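Long-range contacts in hydrolase, haloacid dehalogenase-like family (Pseudomonas syringae pv. tomato, PDB 3S6J), which probably acts as a metal-dependent sugar phosphatase of the haloacid dehalogenase family, this chain being its hydrolase domain, with calcium bound: residues Ser8-Leu13 with Asp165-Ile170; Pro148-Phe153 with Ala180-Ala185. All coordinates share one frame; numbering follows the deposited sequence.

Contact 1 (Ser8-Leu13 with Asp165-Ile170); sequences SFIFDL and DECLVI. With CA (calcium ion), chain M.
Strand 8-11 runs parallel to strand 167-170, and the two form the centre of the Rossmann-like sheet of a haloacid dehalogenase fold. Ser8 pairs with Cys167, Phe9 with Leu168, Ile10 with Val169 and Phe11 with Ile170, so each face of the ribbon carries its own set of knobs. Five backbone hydrogen bonds hold this register, from Ser8 N to Glu166 O at one end to Asp12 N to Ile170 O, 2.8 Å, at the other.

On the face of Phe9 and Phe11 the fit is made by Ile170. Its CG1 branch stands anti to the carbonyl carbon (chi1 -56°) and carries CD1 up against both rings from the neighbouring strand: CD1 meets Phe11 CE1 at 3.6 Å and comes up to the edge of the Phe9 ring, near its plane, at CD2. Leu168 CD1 comes in obliquely next to it, 3.7 Å from Phe9 CE2. Leu103, on helix 96-105, packs against both phenyl rings and covers this face.

The reverse face has smaller bumps. Ile10 is extended along its CG1 branch (chi2 171°), which carries CD1 back along the strand to the sulfur of Cys167, SG to CD1 3.9 Å, while Ser8 CB touches the same sulfur. From helix 151-160, Phe153 and Ala156 pack on Ile10 and Ala157 on Cys167.

Just past the last paired residue, Phe11, comes Asp12, first aspartate of a DxDx(T/V) sequence as in HAD enzymes. The backbone O of Asp14 and OD1 of Asp172 complete the protein's share of the metal site, and Thr16 also hydrogen-bonds to OD2 of Asp12. The other carboxylate oxygen, OD1, makes a salt bridge with Lys147, while Asp12 OD2 binds the calcium at 2.5 Å.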
# COMPACT_ATOMS: atom_id res chain seq x y z
N SER E 8 -18.04 -20.91 11.48
CA SER E 8 -16.68 -21.42 11.32
C SER E 8 -15.85 -20.40 10.53
O SER E 8 -16.39 -19.68 9.68
CB SER E 8 -16.68 -22.78 10.63
OG SER E 8 -17.35 -23.74 11.42
N PHE E 9 -14.54 -20.34 10.81
CA PHE E 9 -13.73 -19.21 10.36
C PHE E 9 -12.58 -19.60 9.45
O PHE E 9 -11.75 -20.45 9.79
CB PHE E 9 -13.19 -18.44 11.56
CG PHE E 9 -14.24 -17.70 12.34
CD1 PHE E 9 -15.11 -18.39 13.19
CD2 PHE E 9 -14.35 -16.33 12.24
CE1 PHE E 9 -16.09 -17.70 13.91
CE2 PHE E 9 -15.32 -15.64 12.96
CZ PHE E 9 -16.19 -16.33 13.80
N ILE E 10 -12.52 -18.96 8.28
CA ILE E 10 -11.39 -19.14 7.38
C ILE E 10 -10.58 -17.85 7.29
O ILE E 10 -11.05 -16.85 6.75
CB ILE E 10 -11.83 -19.58 5.98
CG1 ILE E 10 -12.72 -20.82 6.07
CG2 ILE E 10 -10.62 -19.86 5.14
CD1 ILE E 10 -13.40 -21.22 4.76
N PHE E 11 -9.37 -17.88 7.83
CA PHE E 11 -8.54 -16.69 7.91
C PHE E 11 -7.48 -16.70 6.81
O PHE E 11 -6.80 -17.71 6.59
CB PHE E 11 -7.81 -16.64 9.25
CG PHE E 11 -8.68 -16.27 10.42
CD1 PHE E 11 -8.90 -14.95 10.75
CD2 PHE E 11 -9.23 -17.25 11.22
CE1 PHE E 11 -9.67 -14.62 11.85
CE2 PHE E 11 -10.01 -16.93 12.32
CZ PHE E 11 -10.23 -15.61 12.64
N ASP E 12 -7.33 -15.58 6.12
CA ASP E 12 -6.13 -15.35 5.34
C ASP E 12 -4.98 -15.11 6.35
O ASP E 12 -5.24 -14.91 7.54
CB ASP E 12 -6.32 -14.17 4.41
CG ASP E 12 -5.02 -13.72 3.79
OD1 ASP E 12 -4.47 -14.48 2.97
OD2 ASP E 12 -4.56 -12.62 4.12
N LEU E 13 -3.73 -15.12 5.89
CA LEU E 13 -2.61 -15.00 6.83
C LEU E 13 -1.83 -13.69 6.67
O LEU E 13 -1.95 -12.78 7.49
CB LEU E 13 -1.68 -16.20 6.69
CG LEU E 13 -0.47 -16.33 7.62
CD1 LEU E 13 -0.85 -16.13 9.11
CD2 LEU E 13 0.21 -17.69 7.40
N ASP E 165 -20.88 -22.72 3.36
CA ASP E 165 -21.91 -21.71 3.57
C ASP E 165 -22.15 -21.40 5.05
O ASP E 165 -22.88 -20.48 5.38
CB ASP E 165 -23.22 -22.10 2.88
CG ASP E 165 -23.47 -23.60 2.92
OD1 ASP E 165 -24.40 -24.03 3.65
OD2 ASP E 165 -22.72 -24.36 2.24
N GLU E 166 -21.52 -22.18 5.93
CA GLU E 166 -21.53 -21.86 7.35
C GLU E 166 -20.24 -21.15 7.73
O GLU E 166 -19.90 -21.03 8.91
CB GLU E 166 -21.67 -23.13 8.21
CG GLU E 166 -23.11 -23.56 8.47
CD GLU E 166 -23.20 -24.76 9.40
OE1 GLU E 166 -22.54 -24.76 10.47
OE2 GLU E 166 -23.95 -25.71 9.07
N CYS E 167 -19.51 -20.69 6.72
CA CYS E 167 -18.18 -20.14 6.94
C CYS E 167 -18.09 -18.62 6.76
O CYS E 167 -18.77 -18.03 5.91
CB CYS E 167 -17.17 -20.83 6.03
SG CYS E 167 -16.67 -22.48 6.57
N LEU E 168 -17.23 -18.01 7.56
CA LEU E 168 -16.88 -16.62 7.39
C LEU E 168 -15.44 -16.52 6.91
O LEU E 168 -14.51 -16.97 7.58
CB LEU E 168 -17.01 -15.89 8.72
CG LEU E 168 -17.26 -14.39 8.74
CD1 LEU E 168 -16.78 -13.86 10.09
CD2 LEU E 168 -16.55 -13.68 7.62
N VAL E 169 -15.26 -15.95 5.73
CA VAL E 169 -13.92 -15.71 5.22
C VAL E 169 -13.41 -14.37 5.72
O VAL E 169 -14.11 -13.35 5.60
CB VAL E 169 -13.86 -15.79 3.68
CG1 VAL E 169 -12.51 -15.32 3.16
CG2 VAL E 169 -14.14 -17.20 3.22
N ILE E 170 -12.21 -14.38 6.29
CA ILE E 170 -11.59 -13.14 6.74
C ILE E 170 -10.29 -12.90 5.98
O ILE E 170 -9.41 -13.75 5.98
CB ILE E 170 -11.34 -13.14 8.26
CG1 ILE E 170 -12.66 -13.41 8.99
CG2 ILE E 170 -10.71 -11.82 8.69
CD1 ILE E 170 -12.63 -13.12 10.44
CA CA M . -3.35 -11.49 2.22
O HOH W 1 -4.83 -12.27 0.47
O HOH W 2 -1.50 -12.61 0.87
O HOH W 3 -2.57 -9.40 0.75

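Contact 2 (Pro148-Phe153 with Ala180-Ala185)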
# COMPACT_ATOMS: atom_id res chain seq x y z
N PRO E 148 -7.75 -15.76 -6.76
CA PRO E 148 -9.12 -15.77 -6.23
C PRO E 148 -9.94 -17.04 -6.53
O PRO E 148 -11.17 -17.02 -6.31
CB PRO E 148 -9.73 -14.59 -6.95
CG PRO E 148 -9.13 -14.74 -8.35
CD PRO E 148 -7.67 -14.96 -8.00
N ASP E 149 -9.31 -18.09 -7.05
CA ASP E 149 -10.00 -19.37 -7.16
C ASP E 149 -10.43 -19.83 -5.76
O ASP E 149 -9.70 -19.62 -4.78
CB ASP E 149 -9.12 -20.42 -7.84
CG ASP E 149 -9.91 -21.65 -8.26
OD1 ASP E 149 -10.27 -22.47 -7.38
OD2 ASP E 149 -10.16 -21.79 -9.48
N PRO E 150 -11.63 -20.39 -5.66
CA PRO E 150 -12.24 -20.80 -4.38
C PRO E 150 -11.56 -22.03 -3.77
O PRO E 150 -11.91 -22.42 -2.65
CB PRO E 150 -13.67 -21.17 -4.78
CG PRO E 150 -13.88 -20.61 -6.13
CD PRO E 150 -12.55 -20.59 -6.79
N ASP E 151 -10.62 -22.62 -4.50
CA ASP E 151 -9.97 -23.85 -4.06
C ASP E 151 -9.57 -23.85 -2.60
O ASP E 151 -9.97 -24.74 -1.84
CB ASP E 151 -8.75 -24.16 -4.91
CG ASP E 151 -9.02 -25.23 -5.94
OD1 ASP E 151 -10.22 -25.49 -6.20
OD2 ASP E 151 -8.05 -25.82 -6.46
N LEU E 152 -8.74 -22.88 -2.22
CA LEU E 152 -8.20 -22.81 -0.87
C LEU E 152 -9.30 -22.80 0.21
O LEU E 152 -9.15 -23.45 1.25
CB LEU E 152 -7.30 -21.58 -0.69
CG LEU E 152 -5.78 -21.61 -0.86
CD1 LEU E 152 -5.18 -23.00 -0.71
CD2 LEU E 152 -5.36 -21.00 -2.16
N PHE E 153 -10.37 -22.05 -0.01
CA PHE E 153 -11.39 -21.88 1.02
C PHE E 153 -12.21 -23.15 1.17
O PHE E 153 -12.62 -23.51 2.27
CB PHE E 153 -12.29 -20.68 0.72
CG PHE E 153 -11.57 -19.35 0.80
CD1 PHE E 153 -10.39 -19.22 1.52
CD2 PHE E 153 -12.08 -18.23 0.16
CE1 PHE E 153 -9.73 -18.00 1.60
CE2 PHE E 153 -11.42 -17.00 0.24
CZ PHE E 153 -10.25 -16.90 0.96
N ALA E 180 -14.12 -15.61 -1.82
CA ALA E 180 -15.18 -15.90 -0.86
C ALA E 180 -16.51 -15.92 -1.59
O ALA E 180 -17.31 -16.84 -1.43
CB ALA E 180 -15.19 -14.88 0.27
N ARG E 181 -16.75 -14.88 -2.38
CA ARG E 181 -17.99 -14.74 -3.12
C ARG E 181 -18.16 -15.85 -4.18
O ARG E 181 -19.27 -16.31 -4.44
CB ARG E 181 -18.06 -13.36 -3.77
CG ARG E 181 -18.15 -12.20 -2.79
CD ARG E 181 -19.28 -12.43 -1.78
NE ARG E 181 -20.49 -12.78 -2.50
CZ ARG E 181 -21.44 -13.60 -2.07
NH1 ARG E 181 -21.36 -14.20 -0.88
NH2 ARG E 181 -22.48 -13.84 -2.86
N ARG E 182 -17.06 -16.29 -4.77
CA ARG E 182 -17.10 -17.35 -5.78
C ARG E 182 -17.57 -18.69 -5.25
O ARG E 182 -18.17 -19.47 -5.98
CB ARG E 182 -15.77 -17.47 -6.50
CG ARG E 182 -15.68 -16.52 -7.70
CD ARG E 182 -14.26 -16.40 -8.26
NE ARG E 182 -13.85 -17.63 -8.92
CZ ARG E 182 -12.70 -17.78 -9.57
NH1 ARG E 182 -11.83 -16.79 -9.63
NH2 ARG E 182 -12.41 -18.95 -10.13
N CYS E 183 -17.34 -18.96 -3.96
CA CYS E 183 -17.91 -20.15 -3.33
C CYS E 183 -19.09 -19.80 -2.44
O CYS E 183 -19.52 -20.61 -1.63
CB CYS E 183 -16.85 -20.95 -2.56
SG CYS E 183 -15.97 -20.02 -1.30
N LYS E 184 -19.59 -18.58 -2.60
CA LYS E 184 -20.78 -18.11 -1.90
C LYS E 184 -20.63 -18.08 -0.37
O LYS E 184 -21.59 -18.32 0.35
CB LYS E 184 -22.00 -18.97 -2.29
CG LYS E 184 -22.21 -19.14 -3.83
CD LYS E 184 -21.99 -17.83 -4.58
CE LYS E 184 -22.72 -17.78 -5.93
NZ LYS E 184 -22.71 -19.07 -6.61
N ALA E 185 -19.42 -17.82 0.12
CA ALA E 185 -19.22 -17.64 1.56
C ALA E 185 -19.41 -16.17 1.92
O ALA E 185 -19.59 -15.31 1.05
CB ALA E 185 -17.82 -18.11 1.96
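Two helix ends meet here on one side of the HAD sheet: the start of helix 151-160, led in by Pro148-Pro150, and the C-terminal end of helix 174-182. Pro150 is the main knob. Its CG presses on Arg182 CB at 3.7 Å, and its CB lies 3.9 Å from Cys183 CB, so the ring rests on the last helical residue and the one after it. Deeper in, Phe153 turns the edge of its ring to that helix, with Ala180 N close to the ring plane, 3.7 Å from CE2. Its CB faces the sulfur of Cys183.

Arg182 reaches back over the prolines. A bend at chi3 (70°) brings its guanidinium across the Pro148-Asp149 backbone, so that Pro148 O and the Asp149 CA lie over one of its faces. NH1 also touches CG of Pro148, whose preceding peptide bond is cis. The carboxylate of Asp149 meets the guanidinium with the two planes 65° apart, and the salt bridge from OD2 to Arg182 NH2 is long, 3.7 Å.

The other oxygen of Asp149 serves the helix start: OD1 accepts from Asp151 N at 2.9 Å through its anti lone pair, a capping bond. Across the contact, helix 174-182 finishes in a Schellman motif, with Lys184 at positive phi as its C' residue and Ala185 N bonded to Ala180 O, 2.8 Å. That closure places Cys183 just beyond the helix, facing Pro150 and Phe153, while Ile164 from a loop also packs on its side chain. Beneath the helix ends, Val169 of strand 167-171 touches Phe153, Ala180 and Ala185, and Asp176 and Ala179 add further contacts to the Phe153 side chain.

The centres of contacts 1 and 2 are 10 Å apart, and their segments alternate along the chain: 8-13, then 148-153, 165-170 and 180-185. Contact 2 joins helices 151-160 and 174-182, which precede and follow strand 167-171 of contact 1 in the chain, both packed on the same face of the sheet. The layers touch directly. Ile10 CD1 packs on Phe153 O at 3.5 Å, and Val169 CG1 meets Phe153 CZ at 3.5 Å. Phe153 therefore connects the sheet to the helix ends while its side chain lies about 6 Å from that of Asp12, so this packing layer lies near the calcium site, with the Phe153 side chain about 9 Å from the ion.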